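Local coordinates for oligopeptide ABC transporter, periplasmic oligopeptide-binding protein, putative (Thermotoga maritima MSB8, PDB 5IPW), which probably binds oligopeptides in the periplasm and delivers them to an ABC transporter for uptake, at residues Lys227-Phe230 and Leu231-Thr234. Sequence-based numbering, arbitrary orientation.
Sequences KNDF and LENT
The backbone folds into a five-residue turn, Asp229 O accepting from Asn233 N at 2.9 Å, in the loop that follows helix 220-227. Together with the side-chain bonds of Asp229 this meets the definition of an Asx motif. CG of Asp229 stands anti to the backbone N (chi1 -171°), which brings OD1 round to two successive amides. Leu231 N lies 2.9 Å from OD1, nearly along the C-O axis and with a bent N-H geometry. Glu232 N, also 2.9 Å from OD1, comes from well above the carboxylate plane. OD1 also forms a salt bridge with Arg73, so the turn is tied to helix 73-80. Replacing Asp229 with an alanine would probably leave both amides without this acceptor and Arg73 without its carboxylate mate, and the turn freer to open. Glu232 crosses the aspartate with its CG near OD2, while its own acid group leads away, OE1 standing 4.7 Å from Asp229 OD2; Arg73 and the two amides probably offset this nearness of like charges on the aspartate side. Next along the chain, Leu231 CB sits over the centre of one face of the Phe230 ring, 4.2 Å from the centroid, a CH-pi contact between neighbours that both also touch Arg73. Asn233 ties the turn back to the helix end: ND2 donates to Lys227 O at 2.7 Å, nearly straight at 170°, on a lone pair and within the planes of both the carbonyl and the amide. The other half of that amide is bridged by water, which donates to Asn233 OD1 at 2.9 Å and accepts from Lys227 NZ.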
loop_
_atom_site.group_PDB
_atom_site.type_symbol
_atom_site.label_atom_id
_atom_site.label_comp_id
_atom_site.label_asym_id
_atom_site.label_seq_id
_atom_site.Cartn_x
_atom_site.Cartn_y
_atom_site.Cartn_z
ATOM N N LYS A 227 23.093 11.455 -10.130
ATOM C CA LYS A 227 22.996 12.679 -9.358
ATOM C C LYS A 227 21.654 12.800 -8.647
ATOM O O LYS A 227 21.594 13.290 -7.524
ATOM C CB LYS A 227 23.232 13.889 -10.267
ATOM C CG LYS A 227 24.648 13.957 -10.812
ATOM C CD LYS A 227 25.671 14.120 -9.700
ATOM C CE LYS A 227 27.088 14.109 -10.238
ATOM N NZ LYS A 227 28.071 13.997 -9.127
ATOM N N ASN A 228 20.588 12.338 -9.288
ATOM C CA ASN A 228 19.261 12.402 -8.688
ATOM C C ASN A 228 18.939 11.120 -7.923
ATOM O O ASN A 228 17.776 10.766 -7.778
ATOM C CB ASN A 228 18.195 12.675 -9.762
ATOM C CG ASN A 228 16.847 13.069 -9.168
ATOM O OD1 ASN A 228 16.779 13.739 -8.131
ATOM N ND2 ASN A 228 15.767 12.655 -9.822
ATOM N N ASP A 229 19.974 10.441 -7.429
ATOM C CA ASP A 229 19.831 9.187 -6.691
ATOM C C ASP A 229 19.851 9.481 -5.194
ATOM O O ASP A 229 20.909 9.776 -4.631
ATOM C CB ASP A 229 20.985 8.242 -7.060
ATOM C CG ASP A 229 20.806 6.841 -6.506
ATOM O OD1 ASP A 229 20.395 6.693 -5.339
ATOM O OD2 ASP A 229 21.093 5.873 -7.233
ATOM N N PHE A 230 18.688 9.377 -4.551
ATOM C CA PHE A 230 18.553 9.713 -3.128
ATOM C C PHE A 230 19.380 8.825 -2.199
ATOM O O PHE A 230 19.695 9.216 -1.083
ATOM C CB PHE A 230 17.089 9.641 -2.694
ATOM C CG PHE A 230 16.626 8.254 -2.380
ATOM C CD1 PHE A 230 16.756 7.743 -1.090
ATOM C CD2 PHE A 230 16.081 7.446 -3.367
ATOM C CE1 PHE A 230 16.331 6.459 -0.790
ATOM C CE2 PHE A 230 15.659 6.158 -3.074
ATOM C CZ PHE A 230 15.785 5.663 -1.784
ATOM N N LEU A 231 19.690 7.619 -2.660
ATOM C CA LEU A 231 20.404 6.623 -1.875
ATOM C C LEU A 231 21.906 6.800 -2.017
ATOM O O LEU A 231 22.631 6.791 -1.030
ATOM C CB LEU A 231 19.994 5.229 -2.360
ATOM C CG LEU A 231 20.477 3.978 -1.620
ATOM C CD1 LEU A 231 19.825 3.868 -0.250
ATOM C CD2 LEU A 231 20.154 2.740 -2.440
ATOM N N GLU A 232 22.361 6.977 -3.254
ATOM C CA GLU A 232 23.792 6.989 -3.589
ATOM C C GLU A 232 24.428 8.369 -3.436
ATOM O O GLU A 232 25.569 8.480 -2.983
ATOM C CB GLU A 232 24.011 6.514 -5.037
ATOM C CG GLU A 232 23.459 5.131 -5.378
ATOM C CD GLU A 232 24.369 3.985 -4.964
ATOM O OE1 GLU A 232 23.950 2.814 -5.137
ATOM O OE2 GLU A 232 25.495 4.245 -4.476
ATOM N N ASN A 233 23.700 9.418 -3.825
ATOM C CA ASN A 233 24.289 10.756 -3.911
ATOM C C ASN A 233 24.163 11.594 -2.634
ATOM O O ASN A 233 23.179 12.292 -2.408
ATOM C CB ASN A 233 23.725 11.520 -5.099
ATOM C CG ASN A 233 24.426 12.843 -5.314
ATOM O OD1 ASN A 233 25.475 13.097 -4.723
ATOM N ND2 ASN A 233 23.842 13.704 -6.146
ATOM N N THR A 234 25.208 11.518 -1.826
ATOM C CA THR A 234 25.402 12.334 -0.625
ATOM C C THR A 234 25.268 13.854 -0.860
ATOM O O THR A 234 25.043 14.623 0.084
ATOM C CB THR A 234 26.780 11.963 -0.010
ATOM O OG1 THR A 234 26.585 10.912 0.945
ATOM C CG2 THR A 234 27.494 13.137 0.659
HETATM O O HOH W 1 27.623 14.136 -6.295
#